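Local atomic coordinates of protein GH61E (Thielavia terrestris, PDB entry 3EJA), a protein that probably cleaves glycosidic bonds of cellulose and related polysaccharides by oxidation, as a copper-dependent lytic polysaccharide monooxygenase of family AA9. Residues F74-V79 and F96-D101; S129-L134 and Q158-G163. One frame throughout, in Å; residues are numbered along the deposited sequence.

Contact 1 of 2, residues F74-V79 and F96-D101. With SO4 (sulfate ion), chain G.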
ATOM      1  N   PHE A  74      -4.054  -1.080  -0.191  1.00 10.62           N
ATOM      2  CA  PHE A  74      -3.186  -2.018   0.534  1.00 10.53           C
ATOM      3  C   PHE A  74      -3.001  -3.298  -0.275  1.00 10.44           C
ATOM      4  O   PHE A  74      -3.952  -3.797  -0.876  1.00 10.44           O
ATOM      5  CB  PHE A  74      -3.744  -2.337   1.937  1.00 10.50           C
ATOM      6  CG  PHE A  74      -3.766  -1.147   2.858  1.00 10.67           C
ATOM      7  CD1 PHE A  74      -2.622  -0.773   3.562  1.00  9.89           C
ATOM      8  CD2 PHE A  74      -4.924  -0.377   2.993  1.00 10.56           C
ATOM      9  CE1 PHE A  74      -2.626   0.341   4.403  1.00 10.18           C
ATOM     10  CE2 PHE A  74      -4.938   0.744   3.819  1.00 10.64           C
ATOM     11  CZ  PHE A  74      -3.790   1.107   4.528  1.00 10.89           C
ATOM     12  N   TYR A  75      -1.770  -3.810  -0.292  1.00 10.51           N
ATOM     13  CA  TYR A  75      -1.463  -5.077  -0.941  1.00 10.71           C
ATOM     14  C   TYR A  75      -0.767  -6.010   0.050  1.00 10.94           C
ATOM     15  O   TYR A  75      -0.213  -5.566   1.050  1.00 11.30           O
ATOM     16  CB  TYR A  75      -0.517  -4.874  -2.126  1.00 10.57           C
ATOM     17  CG  TYR A  75      -1.034  -4.093  -3.321  1.00 10.41           C
ATOM     18  CD1 TYR A  75      -1.235  -2.704  -3.256  1.00 10.41           C
ATOM     19  CD2 TYR A  75      -1.251  -4.735  -4.536  1.00 10.53           C
ATOM     20  CE1 TYR A  75      -1.672  -1.975  -4.388  1.00 10.28           C
ATOM     21  CE2 TYR A  75      -1.688  -4.028  -5.667  1.00 10.85           C
ATOM     22  CZ  TYR A  75      -1.892  -2.659  -5.589  1.00 10.52           C
ATOM     23  OH  TYR A  75      -2.302  -1.994  -6.721  1.00 11.12           O
ATOM     24  N   MET A  76      -0.795  -7.306  -0.244  1.00 11.33           N
ATOM     25  CA  MET A  76      -0.078  -8.304   0.544  1.00 11.75           C
ATOM     26  C   MET A  76       0.719  -9.243  -0.364  1.00 11.68           C
ATOM     27  O   MET A  76       0.387  -9.404  -1.538  1.00 11.31           O
ATOM     28  CB  MET A  76      -1.054  -9.119   1.397  1.00 11.62           C
ATOM     29  CG  MET A  76      -1.739  -8.318   2.509  1.00 12.12           C
ATOM     30  SD  MET A  76      -2.954  -9.300   3.402  1.00 12.96           S
ATOM     31  CE  MET A  76      -1.871 -10.216   4.524  1.00 13.23           C
ATOM     32  N   ALA A  77       1.764  -9.846   0.196  1.00 11.96           N
ATOM     33  CA  ALA A  77       2.561 -10.867  -0.487  1.00 12.63           C
ATOM     34  C   ALA A  77       3.021 -11.912   0.524  1.00 13.19           C
ATOM     35  O   ALA A  77       3.528 -11.567   1.598  1.00 12.31           O
ATOM     36  CB  ALA A  77       3.762 -10.239  -1.188  1.00 12.50           C
ATOM     37  N   ARG A  78       2.859 -13.186   0.162  1.00 14.01           N
ATOM     38  CA  ARG A  78       3.159 -14.296   1.057  1.00 15.25           C
ATOM     39  C   ARG A  78       4.603 -14.788   0.951  1.00 15.77           C
ATOM     40  O   ARG A  78       5.072 -15.131  -0.132  1.00 15.38           O
ATOM     41  CB  ARG A  78       2.206 -15.469   0.797  1.00 14.98           C
ATOM     42  CG  ARG A  78       2.308 -16.538   1.872  1.00 16.47           C
ATOM     43  CD  ARG A  78       1.296 -17.652   1.667  1.00 18.11           C
ATOM     44  NE  ARG A  78       1.407 -18.625   2.755  1.00 21.17           N
ATOM     45  CZ  ARG A  78       2.281 -19.630   2.792  1.00 22.00           C
ATOM     46  NH1 ARG A  78       3.142 -19.824   1.793  1.00 21.63           N
ATOM     47  NH2 ARG A  78       2.291 -20.450   3.836  1.00 21.98           N
ATOM     48  N   VAL A  79       5.298 -14.801   2.089  1.00 16.58           N
ATOM     49  CA  VAL A  79       6.630 -15.396   2.207  1.00 17.67           C
ATOM     50  C   VAL A  79       6.484 -16.918   2.048  1.00 19.10           C
ATOM     51  O   VAL A  79       5.639 -17.523   2.710  1.00 18.68           O
ATOM     52  CB  VAL A  79       7.251 -15.091   3.597  1.00 17.23           C
ATOM     53  CG1 VAL A  79       8.674 -15.647   3.709  1.00 16.82           C
ATOM     54  CG2 VAL A  79       7.228 -13.582   3.904  1.00 16.81           C
ATOM     55  N   PHE A  96      -0.881  -9.142  -4.176  1.00 10.65           N
ATOM     56  CA  PHE A  96      -2.316  -9.029  -4.452  1.00 10.84           C
ATOM     57  C   PHE A  96      -2.936  -7.879  -3.650  1.00 10.62           C
ATOM     58  O   PHE A  96      -2.516  -7.606  -2.524  1.00 10.11           O
ATOM     59  CB  PHE A  96      -3.051 -10.364  -4.225  1.00 11.39           C
ATOM     60  CG  PHE A  96      -2.892 -10.938  -2.833  1.00 11.90           C
ATOM     61  CD1 PHE A  96      -1.769 -11.690  -2.497  1.00 12.81           C
ATOM     62  CD2 PHE A  96      -3.886 -10.750  -1.870  1.00 12.80           C
ATOM     63  CE1 PHE A  96      -1.618 -12.229  -1.215  1.00 13.25           C
ATOM     64  CE2 PHE A  96      -3.753 -11.295  -0.586  1.00 13.15           C
ATOM     65  CZ  PHE A  96      -2.613 -12.038  -0.258  1.00 12.94           C
ATOM     66  N   LYS A  97      -3.905  -7.193  -4.256  1.00 10.68           N
ATOM     67  CA  LYS A  97      -4.573  -6.053  -3.615  1.00 11.07           C
ATOM     68  C   LYS A  97      -5.651  -6.531  -2.646  1.00 11.34           C
ATOM     69  O   LYS A  97      -6.491  -7.354  -3.018  1.00 11.63           O
ATOM     70  CB  LYS A  97      -5.200  -5.148  -4.681  1.00 10.61           C
ATOM     71  CG  LYS A  97      -5.895  -3.914  -4.123  1.00 10.40           C
ATOM     72  CD  LYS A  97      -6.586  -3.106  -5.222  1.00 11.51           C
ATOM     73  CE  LYS A  97      -5.617  -2.178  -5.952  1.00 11.47           C
ATOM     74  NZ  LYS A  97      -6.232  -1.709  -7.236  1.00 11.26           N
ATOM     75  N   VAL A  98      -5.635  -6.006  -1.418  1.00 11.87           N
ATOM     76  CA  VAL A  98      -6.635  -6.373  -0.407  1.00 12.15           C
ATOM     77  C   VAL A  98      -7.599  -5.241  -0.038  1.00 12.73           C
ATOM     78  O   VAL A  98      -8.626  -5.489   0.608  1.00 12.72           O
ATOM     79  CB  VAL A  98      -5.988  -6.978   0.890  1.00 12.45           C
ATOM     80  CG1 VAL A  98      -5.220  -8.248   0.558  1.00 12.02           C
ATOM     81  CG2 VAL A  98      -5.099  -5.963   1.608  1.00 11.86           C
ATOM     82  N   TYR A  99      -7.270  -4.012  -0.443  1.00 12.70           N
ATOM     83  CA  TYR A  99      -8.083  -2.837  -0.129  1.00 13.28           C
ATOM     84  C   TYR A  99      -7.805  -1.713  -1.119  1.00 13.23           C
ATOM     85  O   TYR A  99      -6.658  -1.513  -1.527  1.00 12.61           O
ATOM     86  CB  TYR A  99      -7.811  -2.350   1.312  1.00 13.05           C
ATOM     87  CG  TYR A  99      -8.553  -1.083   1.674  1.00 13.59           C
ATOM     88  CD1 TYR A  99      -8.026   0.175   1.349  1.00 11.89           C
ATOM     89  CD2 TYR A  99      -9.793  -1.138   2.324  1.00 13.28           C
ATOM     90  CE1 TYR A  99      -8.704   1.342   1.662  1.00 13.71           C
ATOM     91  CE2 TYR A  99     -10.488   0.030   2.636  1.00 14.57           C
ATOM     92  CZ  TYR A  99      -9.937   1.264   2.302  1.00 14.47           C
ATOM     93  OH  TYR A  99     -10.608   2.420   2.614  1.00 15.12           O
ATOM     94  N   GLU A 100      -8.860  -0.987  -1.492  1.00 12.97           N
ATOM     95  CA  GLU A 100      -8.722   0.287  -2.198  1.00 13.75           C
ATOM     96  C   GLU A 100      -9.914   1.162  -1.833  1.00 13.74           C
ATOM     97  O   GLU A 100     -10.997   0.657  -1.544  1.00 13.90           O
ATOM     98  CB  GLU A 100      -8.654   0.068  -3.723  1.00 13.36           C
ATOM     99  CG  GLU A 100      -9.982  -0.374  -4.340  1.00 13.72           C
ATOM    100  CD  GLU A 100      -9.899  -0.687  -5.823  1.00 15.28           C
ATOM    101  OE1 GLU A 100      -8.791  -0.671  -6.394  1.00 16.83           O
ATOM    102  OE2 GLU A 100     -10.956  -0.965  -6.417  1.00 18.40           O
ATOM    103  N   ASP A 101      -9.738   2.463  -1.828  1.00 14.57           N
ATOM    104  CA  ASP A 101     -10.907   3.302  -1.642  1.00 15.74           C
ATOM    105  C   ASP A 101     -11.244   4.021  -2.949  1.00 16.04           C
ATOM    106  O   ASP A 101     -10.473   3.978  -3.913  1.00 16.23           O
ATOM    107  CB  ASP A 101     -10.723   4.255  -0.454  1.00 15.56           C
ATOM    108  CG  ASP A 101      -9.507   5.126  -0.591  1.00 15.92           C
ATOM    109  OD1 ASP A 101      -8.931   5.179  -1.698  1.00 17.79           O
ATOM    110  OD2 ASP A 101      -9.132   5.771   0.404  1.00 15.23           O
TER
HETATM  111  S   SO4 G4849       5.114 -22.063  -0.603  1.00 55.83           S
HETATM  112  O1  SO4 G4849       5.137 -20.810  -1.352  1.00 56.05           O
HETATM  113  O2  SO4 G4849       5.107 -21.788   0.830  1.00 55.36           O
HETATM  114  O3  SO4 G4849       3.905 -22.800  -0.963  1.00 56.26           O
HETATM  115  O4  SO4 G4849       6.297 -22.853  -0.937  1.00 55.77           O
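Phe74, Tyr75 and Met76 pair antiparallel with Phe96 to Tyr99, with a classic beta bulge where Val98 and Tyr99 both face Phe74. The Phe74 carbonyl takes a proper hydrogen bond from Val98 N (2.8 Å to Phe74 O) and a weak one from Tyr99 N, while Phe74 N donates to Tyr99 O. Beyond the bulge Met76 and Phe96 form a regular pair, bonded N to O in both directions.

On the Tyr75 face, Lys97 CB sits over one face of the tyrosine ring, 4.2 Å from the Tyr75 ring centroid in a CH-pi contact. The lysine chain runs on past the ring's phenol end, with Lys97 CE 3.4 Å from Tyr75 OH. Its bend at chi3 (-82°) helps bring NZ to Glu100 within its own strand, where Lys97 NZ and Glu100 OE1 form a 2.9 Å salt bridge; Pro201 O and Pro203 O also accept from NZ. Tyr75 OH hydrogen-bonds Tyr179 OH, so replacing Tyr75 by an alanine would probably leave the Tyr179 hydroxyl without this partner and uncover the aliphatic part of Lys97.

On the other face, Met76 CB stands over the Phe96 ring, and the methionine sulfur approaches that ring obliquely, a Met-aromatic contact. Met76 SD also touches Val98 CG1 at 3.8 Å. Farther along, Phe74 and Tyr99 point the same way side by side, their planes at 58° and Phe74 CD2 3.6 Å from Tyr99 CD1.

Arg78 NH1 hydrogen-bonds O2 of a sulfate, probably from the crystallisation liquor, at the guanidinium edge. Strand 96-100 is one of the two outermost strands of the five-stranded sheet. Strand 72-78 lies between it and strand 130-140, while Phe74 and Val98 pack on Val121 of strand 118-122, in the facing sheet of the beta sandwich.

Contact 2 of 2, residues S129-L134 and Q158-G163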
ATOM      1  N   SER A 129      -2.433 -19.417   5.703  1.00 21.42           N
ATOM      2  CA  SER A 129      -1.629 -19.022   6.856  1.00 21.23           C
ATOM      3  C   SER A 129      -0.165 -18.890   6.449  1.00 20.80           C
ATOM      4  O   SER A 129       0.303 -19.577   5.538  1.00 20.91           O
ATOM      5  CB  SER A 129      -1.745 -20.037   7.996  1.00 21.01           C
ATOM      6  OG  SER A 129      -3.010 -19.952   8.626  1.00 21.03           O
ATOM      7  N   GLY A 130       0.550 -18.005   7.128  1.00 20.16           N
ATOM      8  CA  GLY A 130       1.971 -17.819   6.870  1.00 19.54           C
ATOM      9  C   GLY A 130       2.409 -16.398   7.125  1.00 18.98           C
ATOM     10  O   GLY A 130       1.623 -15.578   7.610  1.00 18.77           O
ATOM     11  N   TYR A 131       3.670 -16.115   6.804  1.00 18.28           N
ATOM     12  CA  TYR A 131       4.217 -14.767   6.927  1.00 17.83           C
ATOM     13  C   TYR A 131       3.928 -13.955   5.677  1.00 16.74           C
ATOM     14  O   TYR A 131       3.959 -14.479   4.565  1.00 15.87           O
ATOM     15  CB  TYR A 131       5.719 -14.810   7.200  1.00 18.89           C
ATOM     16  CG  TYR A 131       6.049 -15.390   8.555  1.00 20.55           C
ATOM     17  CD1 TYR A 131       6.159 -16.771   8.737  1.00 22.10           C
ATOM     18  CD2 TYR A 131       6.235 -14.559   9.656  1.00 21.01           C
ATOM     19  CE1 TYR A 131       6.450 -17.306   9.987  1.00 22.76           C
ATOM     20  CE2 TYR A 131       6.531 -15.083  10.905  1.00 22.94           C
ATOM     21  CZ  TYR A 131       6.635 -16.457  11.062  1.00 22.59           C
ATOM     22  OH  TYR A 131       6.931 -16.986  12.293  1.00 23.40           O
ATOM     23  N   TYR A 132       3.632 -12.672   5.877  1.00 15.69           N
ATOM     24  CA  TYR A 132       3.278 -11.770   4.783  1.00 14.73           C
ATOM     25  C   TYR A 132       3.940 -10.403   4.934  1.00 14.34           C
ATOM     26  O   TYR A 132       4.224  -9.947   6.051  1.00 14.14           O
ATOM     27  CB  TYR A 132       1.760 -11.555   4.731  1.00 14.66           C
ATOM     28  CG  TYR A 132       0.933 -12.702   4.184  1.00 14.59           C
ATOM     29  CD1 TYR A 132       0.586 -13.797   4.988  1.00 14.92           C
ATOM     30  CD2 TYR A 132       0.447 -12.663   2.878  1.00 14.02           C
ATOM     31  CE1 TYR A 132      -0.198 -14.835   4.490  1.00 14.86           C
ATOM     32  CE2 TYR A 132      -0.334 -13.694   2.366  1.00 14.42           C
ATOM     33  CZ  TYR A 132      -0.652 -14.780   3.179  1.00 15.09           C
ATOM     34  OH  TYR A 132      -1.432 -15.797   2.680  1.00 14.89           O
ATOM     35  N   LEU A 133       4.179  -9.753   3.798  1.00 13.22           N
ATOM     36  CA  LEU A 133       4.434  -8.326   3.782  1.00 12.61           C
ATOM     37  C   LEU A 133       3.106  -7.637   3.456  1.00 12.03           C
ATOM     38  O   LEU A 133       2.358  -8.097   2.591  1.00 11.80           O
ATOM     39  CB  LEU A 133       5.494  -7.966   2.732  1.00 12.13           C
ATOM     40  CG  LEU A 133       6.942  -8.439   2.914  1.00 11.47           C
ATOM     41  CD1 LEU A 133       7.787  -8.148   1.667  1.00 11.70           C
ATOM     42  CD2 LEU A 133       7.579  -7.813   4.157  1.00 11.21           C
ATOM     43  N   LEU A 134       2.825  -6.551   4.168  1.00 11.36           N
ATOM     44  CA  LEU A 134       1.635  -5.746   3.936  1.00 10.95           C
ATOM     45  C   LEU A 134       2.074  -4.352   3.490  1.00 10.66           C
ATOM     46  O   LEU A 134       2.681  -3.594   4.257  1.00 10.94           O
ATOM     47  CB  LEU A 134       0.776  -5.678   5.208  1.00 11.16           C
ATOM     48  CG  LEU A 134      -0.432  -4.725   5.223  1.00 10.73           C
ATOM     49  CD1 LEU A 134      -1.502  -5.131   4.191  1.00  9.92           C
ATOM     50  CD2 LEU A 134      -1.017  -4.659   6.634  1.00 10.89           C
ATOM     51  N   GLN A 158       5.553  -6.203   8.439  1.00 13.45           N
ATOM     52  CA  GLN A 158       5.819  -7.645   8.522  1.00 14.22           C
ATOM     53  C   GLN A 158       4.766  -8.320   9.400  1.00 14.46           C
ATOM     54  O   GLN A 158       4.594  -7.954  10.569  1.00 14.33           O
ATOM     55  CB  GLN A 158       7.237  -7.898   9.053  1.00 14.15           C
ATOM     56  CG  GLN A 158       8.321  -7.265   8.154  1.00 14.36           C
ATOM     57  CD  GLN A 158       9.761  -7.443   8.637  1.00 14.47           C
ATOM     58  OE1 GLN A 158      10.700  -7.183   7.877  1.00 14.17           O
ATOM     59  NE2 GLN A 158       9.947  -7.874   9.886  1.00 14.39           N
ATOM     60  N   LEU A 159       4.060  -9.283   8.811  1.00 14.80           N
ATOM     61  CA  LEU A 159       2.934  -9.976   9.448  1.00 15.71           C
ATOM     62  C   LEU A 159       3.168 -11.481   9.571  1.00 16.39           C
ATOM     63  O   LEU A 159       3.810 -12.096   8.712  1.00 16.11           O
ATOM     64  CB  LEU A 159       1.648  -9.743   8.634  1.00 15.14           C
ATOM     65  CG  LEU A 159       0.728  -8.555   8.965  1.00 16.23           C
ATOM     66  CD1 LEU A 159       1.494  -7.255   9.127  1.00 14.98           C
ATOM     67  CD2 LEU A 159      -0.396  -8.408   7.923  1.00 15.20           C
ATOM     68  N   SER A 160       2.639 -12.055  10.650  1.00 17.23           N
ATOM     69  CA  SER A 160       2.456 -13.494  10.756  1.00 18.09           C
ATOM     70  C   SER A 160       0.958 -13.776  10.841  1.00 18.54           C
ATOM     71  O   SER A 160       0.318 -13.453  11.845  1.00 18.68           O
ATOM     72  CB  SER A 160       3.182 -14.049  11.986  1.00 18.24           C
ATOM     73  OG  SER A 160       2.949 -15.435  12.108  1.00 18.74           O
ATOM     74  N   VAL A 161       0.414 -14.366   9.778  1.00 19.13           N
ATOM     75  CA  VAL A 161      -1.012 -14.644   9.659  1.00 19.87           C
ATOM     76  C   VAL A 161      -1.310 -16.108   9.999  1.00 20.70           C
ATOM     77  O   VAL A 161      -0.716 -17.023   9.425  1.00 20.42           O
ATOM     78  CB  VAL A 161      -1.542 -14.296   8.238  1.00 19.60           C
ATOM     79  CG1 VAL A 161      -3.022 -14.654   8.090  1.00 19.27           C
ATOM     80  CG2 VAL A 161      -1.314 -12.816   7.934  1.00 19.44           C
ATOM     81  N   THR A 162      -2.224 -16.314  10.944  1.00 21.69           N
ATOM     82  CA  THR A 162      -2.635 -17.659  11.344  1.00 22.96           C
ATOM     83  C   THR A 162      -4.127 -17.858  11.087  1.00 23.67           C
ATOM     84  O   THR A 162      -4.859 -16.895  10.870  1.00 23.83           O
ATOM     85  CB  THR A 162      -2.323 -17.931  12.839  1.00 22.68           C
ATOM     86  OG1 THR A 162      -2.994 -16.963  13.652  1.00 22.44           O
ATOM     87  CG2 THR A 162      -0.820 -17.843  13.100  1.00 22.74           C
ATOM     88  N   GLY A 163      -4.564 -19.117  11.098  1.00 24.52           N
ATOM     89  CA  GLY A 163      -5.974 -19.462  10.949  1.00 25.37           C
ATOM     90  C   GLY A 163      -6.549 -19.163   9.579  1.00 25.99           C
ATOM     91  O   GLY A 163      -7.723 -18.797   9.457  1.00 26.21           O
TER
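The beta hairpin of strands 130-140 and 151-162 is held here near its open end, where Gly130 pairs with Val161 and Tyr132 with Leu159. Each of these antiparallel pairs is hydrogen-bonded in both directions, with Gly130 N 2.8 Å from Val161 O and Leu159 N 2.8 Å from Tyr132 O. Gly130 adopts a phi of 149°, at which a CB would collide with the carbonyl oxygen of Ser129.

Tyr131 and Ser160 share the face that also carries Leu133 and Gln158. Ser160 OG lies 3.8 Å above the plane of the Tyr131 ring, shifted toward its rim, and Ser160 CB meets Tyr131 CE2 at 3.7 Å. With CG anti to its carbonyl carbon (chi1 -67°), Tyr131 also brings CD2 beside Leu159 O. Leu133 CD2 and Gln158 CG touch with their side chains pointing the same way; Gln158 OE1 accepts hydrogen bonds from Arg17 NE and Ala46 N.

The opposite face is more apolar. Val161 CG2 meets Tyr132 CD1 at 3.6 Å, oblique to the ring, and the tyrosine hydroxyl hydrogen-bonds Lys128 O. Next along, Leu159 CD2 touches both CB and CD2 of Leu134, each at 4.0 Å.

Tyr131 also contacts a bound N-acetylglucosamine. Within the five-stranded sheet, the hairpin is flanked by strand 72-78 beside 130-140 and by strand 50-53 beside 151-162; Leu134 crosses the sandwich to Val58 and Tyr60 of strand 57-63.

Both contacts belong to the five-stranded sheet, with strands 72-78 and 130-140 as the neighbours that join them. Arg78 NH2 lies 2.8 Å from Ser129 O, a probable hydrogen bond, and Val79 N probably bonds Tyr131 O. Contact 1 is buried close to the centre of the molecule and pairs an outer strand with an inner one through a bulge; its chemistry mixes aromatic rings and sulfur, beside a lysine-glutamate bridge inside strand 96-100. Contact 2, farther out and partly exposed, keeps regular hairpin pairing, with Tyr132, Leu159 and Val161 on one face and Tyr131, Ser160, Leu133 and Gln158 on the other, where Tyr131 touches the sugar. Met76 connects their apolar sides, packing on Leu134, Tyr132 and Leu159.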